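Local atomic coordinates of solute-binding protein (Thermoactinomyces vulgaris, PDB entry 2ZYN), a protein that binds cyclodextrin, a ring of linked glucoses, and probably delivers it to a sugar transporter in the cell membrane. Residues V22-A27 / V54-L59; L59-K64 / L77-H82; K184-F189 / S205-Q210. All coordinates share one frame; numbering follows the deposited sequence.

Contact 1: residues V22-A27 / V54-L59. With GLC (alpha-D-glucopyranose), chain B; GLC (alpha-D-glucopyranose), chain C; GLC (alpha-D-glucopyranose), chain D; GLC (alpha-D-glucopyranose), chain E.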
loop_
_atom_site.group_PDB
_atom_site.type_symbol
_atom_site.label_atom_id
_atom_site.label_comp_id
_atom_site.label_asym_id
_atom_site.label_seq_id
_atom_site.Cartn_x
_atom_site.Cartn_y
_atom_site.Cartn_z
ATOM N N VAL A 22 17.519 -14.901 -7.273
ATOM C CA VAL A 22 16.065 -15.071 -7.261
ATOM C C VAL A 22 15.403 -13.797 -6.741
ATOM O O VAL A 22 15.814 -13.243 -5.720
ATOM C CB VAL A 22 15.630 -16.299 -6.410
ATOM C CG1 VAL A 22 14.117 -16.462 -6.402
ATOM C CG2 VAL A 22 16.280 -17.576 -6.927
ATOM N N VAL A 23 14.388 -13.335 -7.463
ATOM C CA VAL A 23 13.641 -12.136 -7.094
ATOM C C VAL A 23 12.161 -12.492 -6.970
ATOM O O VAL A 23 11.601 -13.115 -7.871
ATOM C CB VAL A 23 13.828 -11.016 -8.154
ATOM C CG1 VAL A 23 12.882 -9.856 -7.906
ATOM C CG2 VAL A 23 15.265 -10.517 -8.170
ATOM N N TRP A 24 11.532 -12.117 -5.859
ATOM C CA TRP A 24 10.080 -12.259 -5.743
ATOM C C TRP A 24 9.391 -10.938 -6.040
ATOM O O TRP A 24 9.577 -9.954 -5.317
ATOM C CB TRP A 24 9.651 -12.758 -4.361
ATOM C CG TRP A 24 10.023 -14.175 -4.051
ATOM C CD1 TRP A 24 10.436 -15.134 -4.932
ATOM C CD2 TRP A 24 9.984 -14.799 -2.765
ATOM N NE1 TRP A 24 10.676 -16.314 -4.267
ATOM C CE2 TRP A 24 10.403 -16.137 -2.936
ATOM C CE3 TRP A 24 9.642 -14.357 -1.479
ATOM C CZ2 TRP A 24 10.493 -17.038 -1.869
ATOM C CZ3 TRP A 24 9.729 -15.252 -0.418
ATOM C CH2 TRP A 24 10.152 -16.578 -0.623
ATOM N N GLU A 25 8.605 -10.924 -7.114
ATOM C CA GLU A 25 7.801 -9.763 -7.478
ATOM C C GLU A 25 6.324 -10.088 -7.300
ATOM O O GLU A 25 5.922 -11.248 -7.396
ATOM C CB GLU A 25 8.099 -9.321 -8.921
ATOM C CG GLU A 25 7.293 -8.113 -9.432
ATOM C CD GLU A 25 7.510 -6.842 -8.616
ATOM O OE1 GLU A 25 6.902 -6.703 -7.534
ATOM O OE2 GLU A 25 8.274 -5.964 -9.071
ATOM N N ASN A 26 5.531 -9.057 -7.020
ATOM C CA ASN A 26 4.087 -9.185 -6.845
ATOM C C ASN A 26 3.437 -9.995 -7.966
ATOM O O ASN A 26 3.657 -9.721 -9.150
ATOM C CB ASN A 26 3.449 -7.793 -6.750
ATOM C CG ASN A 26 1.961 -7.840 -6.433
ATOM O OD1 ASN A 26 1.461 -8.797 -5.840
ATOM N ND2 ASN A 26 1.247 -6.780 -6.810
ATOM N N ALA A 27 2.646 -10.992 -7.573
ATOM C CA ALA A 27 1.964 -11.874 -8.514
ATOM C C ALA A 27 0.701 -11.221 -9.065
ATOM O O ALA A 27 -0.421 -11.675 -8.796
ATOM C CB ALA A 27 1.643 -13.215 -7.848
ATOM N N VAL A 54 10.176 -14.515 -9.826
ATOM C CA VAL A 54 9.076 -15.404 -9.459
ATOM C C VAL A 54 7.912 -14.608 -8.860
ATOM O O VAL A 54 8.115 -13.808 -7.946
ATOM C CB VAL A 54 9.559 -16.481 -8.449
ATOM C CG1 VAL A 54 8.411 -17.387 -8.001
ATOM C CG2 VAL A 54 10.702 -17.302 -9.039
ATOM N N PRO A 55 6.685 -14.817 -9.382
ATOM C CA PRO A 55 5.525 -14.130 -8.828
ATOM C C PRO A 55 5.079 -14.709 -7.484
ATOM O O PRO A 55 4.785 -15.906 -7.380
ATOM C CB PRO A 55 4.448 -14.329 -9.901
ATOM C CG PRO A 55 4.814 -15.586 -10.570
ATOM C CD PRO A 55 6.320 -15.678 -10.521
ATOM N N VAL A 56 5.082 -13.851 -6.469
ATOM C CA VAL A 56 4.539 -14.154 -5.149
ATOM C C VAL A 56 3.737 -12.936 -4.701
ATOM O O VAL A 56 4.257 -11.816 -4.695
ATOM C CB VAL A 56 5.651 -14.428 -4.097
ATOM C CG1 VAL A 56 5.040 -14.812 -2.752
ATOM C CG2 VAL A 56 6.614 -15.516 -4.572
ATOM N N ALA A 57 2.474 -13.155 -4.334
ATOM C CA ALA A 57 1.591 -12.070 -3.891
ATOM C C ALA A 57 2.264 -11.122 -2.904
ATOM O O ALA A 57 2.896 -11.556 -1.942
ATOM C CB ALA A 57 0.308 -12.635 -3.301
ATOM N N LEU A 58 2.111 -9.823 -3.152
ATOM C CA LEU A 58 2.714 -8.773 -2.324
ATOM C C LEU A 58 2.560 -9.024 -0.818
ATOM O O LEU A 58 3.514 -8.873 -0.053
ATOM C CB LEU A 58 2.106 -7.414 -2.693
ATOM C CG LEU A 58 2.701 -6.146 -2.079
ATOM C CD1 LEU A 58 4.046 -5.791 -2.722
ATOM C CD2 LEU A 58 1.718 -4.999 -2.207
ATOM N N LEU A 59 1.327 -9.307 -0.398
ATOM C CA LEU A 59 0.995 -9.534 1.005
ATOM C C LEU A 59 1.297 -10.946 1.551
ATOM O O LEU A 59 1.062 -11.214 2.739
ATOM C CB LEU A 59 -0.454 -9.068 1.280
ATOM C CG LEU A 59 -0.784 -7.580 0.985
ATOM C CD1 LEU A 59 -2.273 -7.287 1.171
ATOM C CD2 LEU A 59 0.043 -6.649 1.869
HETATM C C1 GLC B . -4.216 -9.967 -4.982
HETATM C C2 GLC B . -2.879 -9.841 -5.682
HETATM C C3 GLC B . -2.264 -8.441 -5.494
HETATM C C4 GLC B . -3.216 -7.276 -5.875
HETATM C C5 GLC B . -4.705 -7.536 -5.349
HETATM C C6 GLC B . -5.784 -6.774 -6.129
HETATM O O2 GLC B . -1.928 -10.841 -5.275
HETATM O O3 GLC B . -1.055 -8.349 -6.252
HETATM O O4 GLC B . -2.678 -6.131 -5.225
HETATM O O5 GLC B . -5.140 -8.950 -5.357
HETATM O O6 GLC B . -5.663 -7.083 -7.507
HETATM C C1 GLC C . -1.246 -7.001 6.335
HETATM C C2 GLC C . -0.362 -8.176 5.999
HETATM C C3 GLC C . -1.099 -9.173 5.109
HETATM C C4 GLC C . -2.493 -9.618 5.680
HETATM C C5 GLC C . -3.303 -8.367 6.131
HETATM C C6 GLC C . -4.556 -8.650 6.974
HETATM O O2 GLC C . 0.870 -7.777 5.392
HETATM O O3 GLC C . -0.346 -10.297 4.762
HETATM O O4 GLC C . -3.152 -10.211 4.560
HETATM O O5 GLC C . -2.497 -7.440 6.906
HETATM O O6 GLC C . -4.149 -9.424 8.126
HETATM C C1 GLC D . -2.942 -4.849 -5.918
HETATM C C2 GLC D . -1.682 -3.976 -5.854
HETATM C C3 GLC D . -1.346 -3.716 -4.401
HETATM C C4 GLC D . -2.534 -3.056 -3.625
HETATM C C5 GLC D . -3.835 -3.894 -3.809
HETATM C C6 GLC D . -5.105 -3.172 -3.360
HETATM O O2 GLC D . -0.592 -4.564 -6.531
HETATM O O3 GLC D . -0.173 -2.905 -4.263
HETATM O O4 GLC D . -2.178 -2.939 -2.259
HETATM O O5 GLC D . -4.015 -4.227 -5.214
HETATM O O6 GLC D . -6.229 -3.991 -3.590
HETATM C C1 GLC E . -1.754 -2.429 3.661
HETATM C C2 GLC E . -0.446 -2.799 4.343
HETATM C C3 GLC E . -0.342 -4.317 4.522
HETATM C C4 GLC E . -1.601 -4.912 5.242
HETATM C C5 GLC E . -2.901 -4.417 4.576
HETATM C C6 GLC E . -4.150 -4.748 5.364
HETATM O O2 GLC E . 0.678 -2.300 3.638
HETATM O O3 GLC E . 0.830 -4.743 5.153
HETATM O O4 GLC E . -1.541 -6.306 5.097
HETATM O O5 GLC E . -2.872 -2.975 4.383
HETATM O O6 GLC E . -5.284 -4.616 4.536
#

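Contact 2: residues L59-K64 / L77-H82. With GLC (alpha-D-glucopyranose), chain C; GLC (alpha-D-glucopyranose), chain E; GLC (alpha-D-glucopyranose), chain F.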
loop_
_atom_site.group_PDB
_atom_site.type_symbol
_atom_site.label_atom_id
_atom_site.label_comp_id
_atom_site.label_asym_id
_atom_site.label_seq_id
_atom_site.Cartn_x
_atom_site.Cartn_y
_atom_site.Cartn_z
ATOM N N LEU A 59 1.327 -9.307 -0.398
ATOM C CA LEU A 59 0.995 -9.534 1.005
ATOM C C LEU A 59 1.297 -10.946 1.551
ATOM O O LEU A 59 1.062 -11.214 2.739
ATOM C CB LEU A 59 -0.454 -9.068 1.280
ATOM C CG LEU A 59 -0.784 -7.580 0.985
ATOM C CD1 LEU A 59 -2.273 -7.287 1.171
ATOM C CD2 LEU A 59 0.043 -6.649 1.869
ATOM N N LYS A 60 1.808 -11.835 0.683
ATOM C CA LYS A 60 2.189 -13.180 1.102
ATOM C C LYS A 60 3.705 -13.337 1.209
ATOM O O LYS A 60 4.188 -14.299 1.816
ATOM C CB LYS A 60 1.600 -14.233 0.159
ATOM C CG LYS A 60 0.078 -14.368 0.236
ATOM C CD LYS A 60 -0.441 -15.523 -0.623
ATOM C CE LYS A 60 -0.220 -16.879 0.045
ATOM N NZ LYS A 60 -0.710 -18.011 -0.794
ATOM N N GLN A 61 4.450 -12.386 0.637
ATOM C CA GLN A 61 5.910 -12.486 0.557
ATOM C C GLN A 61 6.623 -12.554 1.906
ATOM O O GLN A 61 7.548 -13.352 2.068
ATOM C CB GLN A 61 6.506 -11.349 -0.289
ATOM C CG GLN A 61 6.309 -11.543 -1.791
ATOM C CD GLN A 61 7.215 -10.678 -2.652
ATOM O OE1 GLN A 61 6.869 -10.336 -3.783
ATOM N NE2 GLN A 61 8.380 -10.333 -2.129
ATOM N N GLN A 62 6.208 -11.723 2.862
ATOM C CA GLN A 62 6.859 -11.689 4.177
ATOM C C GLN A 62 6.646 -12.996 4.927
ATOM O O GLN A 62 7.578 -13.524 5.541
ATOM C CB GLN A 62 6.381 -10.489 5.006
ATOM C CG GLN A 62 7.052 -10.365 6.383
ATOM C CD GLN A 62 7.010 -8.953 6.954
ATOM O OE1 GLN A 62 7.429 -8.721 8.091
ATOM N NE2 GLN A 62 6.512 -8.010 6.173
ATOM N N GLU A 63 5.423 -13.521 4.859
ATOM C CA GLU A 63 5.102 -14.798 5.491
ATOM C C GLU A 63 5.848 -15.957 4.833
ATOM O O GLU A 63 6.329 -16.856 5.524
ATOM C CB GLU A 63 3.590 -15.052 5.496
ATOM C CG GLU A 63 2.792 -14.110 6.404
ATOM C CD GLU A 63 3.235 -14.159 7.863
ATOM O OE1 GLU A 63 3.561 -15.259 8.365
ATOM O OE2 GLU A 63 3.255 -13.090 8.511
ATOM N N LYS A 64 5.966 -15.915 3.506
ATOM C CA LYS A 64 6.665 -16.960 2.750
ATOM C C LYS A 64 8.172 -16.972 3.034
ATOM O O LYS A 64 8.776 -18.043 3.164
ATOM C CB LYS A 64 6.403 -16.815 1.248
ATOM C CG LYS A 64 6.902 -17.981 0.401
ATOM C CD LYS A 64 6.716 -17.703 -1.087
ATOM C CE LYS A 64 7.189 -18.866 -1.942
ATOM N NZ LYS A 64 6.314 -20.062 -1.799
ATOM N N LEU A 77 16.063 -11.030 -3.396
ATOM C CA LEU A 77 15.311 -9.779 -3.325
ATOM C C LEU A 77 13.819 -10.047 -3.185
ATOM O O LEU A 77 13.254 -10.886 -3.898
ATOM C CB LEU A 77 15.563 -8.911 -4.563
ATOM C CG LEU A 77 16.629 -7.807 -4.543
ATOM C CD1 LEU A 77 17.848 -8.149 -3.703
ATOM C CD2 LEU A 77 17.030 -7.442 -5.960
ATOM N N VAL A 78 13.199 -9.320 -2.260
ATOM C CA VAL A 78 11.771 -9.435 -1.963
ATOM C C VAL A 78 11.157 -8.033 -1.917
ATOM O O VAL A 78 11.880 -7.039 -1.894
ATOM C CB VAL A 78 11.528 -10.164 -0.612
ATOM C CG1 VAL A 78 11.992 -11.622 -0.690
ATOM C CG2 VAL A 78 12.233 -9.432 0.544
ATOM N N THR A 79 9.829 -7.955 -1.912
ATOM C CA THR A 79 9.139 -6.665 -1.861
ATOM C C THR A 79 7.817 -6.718 -1.093
ATOM O O THR A 79 7.053 -7.674 -1.216
ATOM C CB THR A 79 8.916 -6.083 -3.291
ATOM O OG1 THR A 79 8.362 -4.764 -3.198
ATOM C CG2 THR A 79 8.000 -6.992 -4.133
ATOM N N TRP A 80 7.580 -5.681 -0.296
ATOM C CA TRP A 80 6.292 -5.443 0.367
ATOM C C TRP A 80 6.217 -4.008 0.884
ATOM O O TRP A 80 7.259 -3.364 1.058
ATOM C CB TRP A 80 6.009 -6.459 1.488
ATOM C CG TRP A 80 7.068 -6.597 2.538
ATOM C CD1 TRP A 80 7.326 -5.739 3.569
ATOM C CD2 TRP A 80 7.986 -7.685 2.681
ATOM N NE1 TRP A 80 8.359 -6.221 4.338
ATOM C CE2 TRP A 80 8.782 -7.414 3.816
ATOM C CE3 TRP A 80 8.217 -8.862 1.956
ATOM C CZ2 TRP A 80 9.800 -8.275 4.243
ATOM C CZ3 TRP A 80 9.231 -9.721 2.380
ATOM C CH2 TRP A 80 10.005 -9.423 3.520
ATOM N N PRO A 81 4.990 -3.493 1.115
ATOM C CA PRO A 81 4.866 -2.135 1.660
ATOM C C PRO A 81 5.582 -1.978 3.007
ATOM O O PRO A 81 5.645 -2.919 3.793
ATOM C CB PRO A 81 3.356 -1.950 1.822
ATOM C CG PRO A 81 2.741 -2.933 0.886
ATOM C CD PRO A 81 3.668 -4.107 0.879
ATOM N N HIS A 82 6.102 -0.779 3.252
ATOM C CA HIS A 82 7.033 -0.521 4.347
ATOM C C HIS A 82 6.468 -0.676 5.762
ATOM O O HIS A 82 7.239 -0.691 6.720
ATOM C CB HIS A 82 7.578 0.897 4.210
ATOM C CG HIS A 82 6.563 1.945 4.527
ATOM N ND1 HIS A 82 6.478 2.551 5.762
ATOM C CD2 HIS A 82 5.555 2.461 3.786
ATOM C CE1 HIS A 82 5.477 3.412 5.759
ATOM N NE2 HIS A 82 4.902 3.377 4.570
HETATM C C1 GLC C . -1.246 -7.001 6.335
HETATM C C2 GLC C . -0.362 -8.176 5.999
HETATM C C3 GLC C . -1.099 -9.173 5.109
HETATM C C4 GLC C . -2.493 -9.618 5.680
HETATM C C5 GLC C . -3.303 -8.367 6.131
HETATM C C6 GLC C . -4.556 -8.650 6.974
HETATM O O2 GLC C . 0.870 -7.777 5.392
HETATM O O3 GLC C . -0.346 -10.297 4.762
HETATM O O4 GLC C . -3.152 -10.211 4.560
HETATM O O5 GLC C . -2.497 -7.440 6.906
HETATM O O6 GLC C . -4.149 -9.424 8.126
HETATM C C1 GLC E . -1.754 -2.429 3.661
HETATM C C2 GLC E . -0.446 -2.799 4.343
HETATM C C3 GLC E . -0.342 -4.317 4.522
HETATM C C4 GLC E . -1.601 -4.912 5.242
HETATM C C5 GLC E . -2.901 -4.417 4.576
HETATM C C6 GLC E . -4.150 -4.748 5.364
HETATM O O2 GLC E . 0.678 -2.300 3.638
HETATM O O3 GLC E . 0.830 -4.743 5.153
HETATM O O4 GLC E . -1.541 -6.306 5.097
HETATM O O5 GLC E . -2.872 -2.975 4.383
HETATM O O6 GLC E . -5.284 -4.616 4.536
HETATM C C1 GLC F . -2.501 -1.705 -1.637
HETATM C C2 GLC F . -1.184 -1.212 -0.997
HETATM C C3 GLC F . -0.859 -1.925 0.378
HETATM C C4 GLC F . -2.099 -2.164 1.267
HETATM C C5 GLC F . -3.249 -2.815 0.466
HETATM C C6 GLC F . -4.512 -3.023 1.315
HETATM O O2 GLC F . -0.071 -1.384 -1.893
HETATM O O3 GLC F . 0.021 -1.125 1.150
HETATM O O4 GLC F . -1.757 -3.015 2.360
HETATM O O5 GLC F . -3.589 -2.020 -0.687
HETATM O O6 GLC F . -5.313 -3.996 0.692
#

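Contact 3: residues K184-F189 / S205-Q210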
loop_
_atom_site.group_PDB
_atom_site.type_symbol
_atom_site.label_atom_id
_atom_site.label_comp_id
_atom_site.label_asym_id
_atom_site.label_seq_id
_atom_site.Cartn_x
_atom_site.Cartn_y
_atom_site.Cartn_z
ATOM N N LYS A 184 -11.434 12.133 12.509
ATOM C CA LYS A 184 -12.040 12.283 13.827
ATOM C C LYS A 184 -11.010 12.526 14.927
ATOM O O LYS A 184 -11.372 12.743 16.083
ATOM C CB LYS A 184 -12.922 11.074 14.158
ATOM C CG LYS A 184 -14.020 10.792 13.133
ATOM C CD LYS A 184 -15.040 11.920 13.063
ATOM C CE LYS A 184 -15.965 11.757 11.870
ATOM N NZ LYS A 184 -16.777 12.985 11.669
ATOM N N GLY A 185 -9.731 12.504 14.554
ATOM C CA GLY A 185 -8.637 12.700 15.500
ATOM C C GLY A 185 -8.012 11.405 15.984
ATOM O O GLY A 185 -7.171 11.419 16.884
ATOM N N ALA A 186 -8.414 10.285 15.386
ATOM C CA ALA A 186 -7.881 8.979 15.769
ATOM C C ALA A 186 -6.522 8.712 15.135
ATOM O O ALA A 186 -6.208 9.240 14.068
ATOM C CB ALA A 186 -8.861 7.876 15.410
ATOM N N ALA A 187 -5.721 7.891 15.811
ATOM C CA ALA A 187 -4.393 7.529 15.336
ATOM C C ALA A 187 -4.103 6.065 15.639
ATOM O O ALA A 187 -4.607 5.521 16.625
ATOM C CB ALA A 187 -3.345 8.426 15.974
ATOM N N VAL A 188 -3.301 5.433 14.784
ATOM C CA VAL A 188 -2.845 4.063 15.008
ATOM C C VAL A 188 -2.041 4.014 16.309
ATOM O O VAL A 188 -2.325 3.212 17.198
ATOM C CB VAL A 188 -1.983 3.538 13.826
ATOM C CG1 VAL A 188 -1.591 2.079 14.044
ATOM C CG2 VAL A 188 -2.719 3.701 12.502
ATOM N N PHE A 189 -1.038 4.884 16.401
ATOM C CA PHE A 189 -0.264 5.073 17.624
ATOM C C PHE A 189 -0.329 6.539 18.036
ATOM O O PHE A 189 -0.313 7.433 17.184
ATOM C CB PHE A 189 1.192 4.643 17.422
ATOM C CG PHE A 189 1.353 3.203 17.014
ATOM C CD1 PHE A 189 1.644 2.872 15.694
ATOM C CD2 PHE A 189 1.213 2.180 17.947
ATOM C CE1 PHE A 189 1.789 1.545 15.307
ATOM C CE2 PHE A 189 1.354 0.846 17.570
ATOM C CZ PHE A 189 1.643 0.529 16.244
ATOM N N SER A 205 -9.758 4.558 21.073
ATOM C CA SER A 205 -10.082 5.862 21.633
ATOM C C SER A 205 -11.500 6.259 21.215
ATOM O O SER A 205 -12.008 5.758 20.209
ATOM C CB SER A 205 -9.080 6.914 21.147
ATOM O OG SER A 205 -9.264 7.195 19.771
ATOM N N PRO A 206 -12.157 7.137 21.997
ATOM C CA PRO A 206 -13.446 7.700 21.576
ATOM C C PRO A 206 -13.470 8.177 20.118
ATOM O O PRO A 206 -14.442 7.917 19.406
ATOM C CB PRO A 206 -13.664 8.876 22.543
ATOM C CG PRO A 206 -12.468 8.909 23.458
ATOM C CD PRO A 206 -11.768 7.601 23.342
ATOM N N GLU A 207 -12.408 8.852 19.679
ATOM C CA GLU A 207 -12.312 9.323 18.288
ATOM C C GLU A 207 -12.213 8.184 17.275
ATOM O O GLU A 207 -12.682 8.320 16.143
ATOM C CB GLU A 207 -11.157 10.314 18.088
ATOM C CG GLU A 207 -9.955 10.138 19.001
ATOM C CD GLU A 207 -10.138 10.815 20.348
ATOM O OE1 GLU A 207 -10.287 12.057 20.386
ATOM O OE2 GLU A 207 -10.121 10.103 21.372
ATOM N N ALA A 208 -11.602 7.075 17.684
ATOM C CA ALA A 208 -11.509 5.887 16.835
ATOM C C ALA A 208 -12.877 5.241 16.640
ATOM O O ALA A 208 -13.161 4.696 15.569
ATOM C CB ALA A 208 -10.518 4.886 17.406
ATOM N N VAL A 209 -13.718 5.309 17.673
ATOM C CA VAL A 209 -15.086 4.793 17.590
ATOM C C VAL A 209 -15.898 5.665 16.637
ATOM O O VAL A 209 -16.708 5.155 15.862
ATOM C CB VAL A 209 -15.768 4.679 18.983
ATOM C CG1 VAL A 209 -17.227 4.241 18.843
ATOM C CG2 VAL A 209 -15.019 3.687 19.863
ATOM N N GLN A 210 -15.650 6.975 16.685
ATOM C CA GLN A 210 -16.256 7.923 15.747
ATOM C C GLN A 210 -15.931 7.554 14.298
ATOM O O GLN A 210 -16.809 7.587 13.434
ATOM C CB GLN A 210 -15.793 9.353 16.031
ATOM C CG GLN A 210 -16.344 9.982 17.294
ATOM C CD GLN A 210 -15.892 11.422 17.457
ATOM O OE1 GLN A 210 -16.172 12.276 16.613
ATOM N NE2 GLN A 210 -15.188 11.700 18.548
HETATM O O HOH W 1 -13.587 13.442 16.730
HETATM O O HOH W 2 -6.823 7.428 18.645
#

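Contact 1: residues V22-A27 / V54-L59
Strands 20-25 and 50-55 run parallel, W24 bridging V54 and E25 bridging P55, with hydrogen bonds from V54 N to V23 O, almost straight at 172°, and from E25 N to V54 O; V56, just past the second strand, adds a third, V56 N to E25 O. The ladder then frays, and A27 N reaches V56 O only weakly. On one face, V56 lays its CG2 over the five-membered ring of W24, 3.8 Å from the ring centroid and 13° off the normal, a CH-pi contact. V54 runs alongside the same indole, its CB 3.9 Å from W24 CD1. Just beyond the first strand, the methyl of A27 rests on the ring of P55, with A27 CB 3.7 Å from P55 CB. The two strands belong to a beta-alpha-beta unit whose crossover is helix 31-47, and the loops after their C-terminal ends reach the sugar, as in other periplasmic-binding-protein folds. N26 is the reaching side chain: with CG anti to the backbone N (chi1 -174°), its amide extends to the glucose of chain B. The carbonyl OD1 of N26 accepts from O3 of that glucose at 2.6 Å and from L58 N at 2.9 Å, the latter donor lying above the carbonyl plane. ND2 of N26 is held by Q32 and adds a weak bond to the same O3. The backbone N of L58 and Q32 together probably limit the rotation of this amide, while CD2 of L58 lies 3.5 Å from O3 of the chain D glucose. OE2 of E25 is hydrogen-bonded to T36 and forms a salt bridge with K126, while OE1 accepts from N26 N.

Contact 2: residues L59-K64 / L77-H82
W80 has its CG between the backbone N and the carbonyl carbon (chi1 54°), while CG of Q62 is anti to its own backbone N (chi1 -178°) and the chain stays extended beyond it; together these torsions lay the glutamine across one face of the indole. Q62 CB sits over the six-membered ring, 3.8 Å from its centroid and almost on the ring normal, a CH-pi contact. The side chains cross at about a right angle, yet the amide plane is tilted only 26° from the ring plane. NE2 of Q62 hangs 3.1 Å above the indole plane, displaced toward the rim and 3.2 Å from W80 NE1; both nitrogens are donors, and they do not bond to each other. The other end of the amide, OE1, accepts from K91 NZ, which ties the group down from outside the contact. Q61 approaches W80 differently, its CB 3.8 Å from CE3 at the ring edge, and its side chain then runs along the backbone of T79. Q61 and Q62 thus seat the start of helix 61-68 on W80 of strand 77-81. The indole also meets the ring of Y285 from strand 278-286. L59 O accepts from O3 of the chain C glucose at 2.6 Å, and CD2 of L59 packs 3.6 Å from C3 of the chain E glucose. P81 meets the rings of chains E and F, its CG 3.3 Å from O3 of the latter. Between Q62 and W80 the contact is one of dispersion and of an amide laid against a pi face, its oxygen bonded elsewhere.

Contact 3: residues K184-F189 / S205-Q210
K184 and Q210 meet through their aliphatic parts, which slant across each other with K184 CG 3.7 Å from Q210 CB. CG of K184 is anti to the carbonyl carbon (chi1 -56°) and the chain bends again at chi2, so CB and CG lie on the helix while NZ leads off to a salt bridge with D271. An alanine here would lose the methylenes beyond CB that pack on Q210 and is likely to leave D271 without its charged mate. Beside this pair, E207 CB rests 3.2 Å from K184 O. Deeper in, A186 sets its methyl on the helix backbone, CB 3.6 Å from A208 CA, and F181 and L381 back the two alanines. A water bridges the segments, accepting from A187 N and hydrogen-bonded to S205 OG. Two helix ends position these groups. G185, with phi 98°, closes helix 174-183 in a Schellman motif, and S205 is the N-cap of helix 206-220, its OG accepting from A208 N at 3.1 Å. The arrangement is a Schellman C-capping motif set against the N-capped first turn of the following helix.

In the fold
Contacts 1 and 2 form one continuous region, their centres about 8 Å apart, and share L59. Strand 20-25 is flanked by both: it pairs with 50-55 in contact 1, and W24 N lies 2.9 Å from L77 O of contact 2, a probable hydrogen bond. Helix 61-68 is the next element after strand 50-55, and W24 also touches Q61 and K64. Both contacts end at the bound glucose rings, contact 1 at those of chains B and D, contact 2 at that of chain F, and through L59 both reach chains C and E. Contact 3 stands apart, its centre about 34 Å from that of contact 1, across the chain's centre, and about 28 Å from that of contact 2.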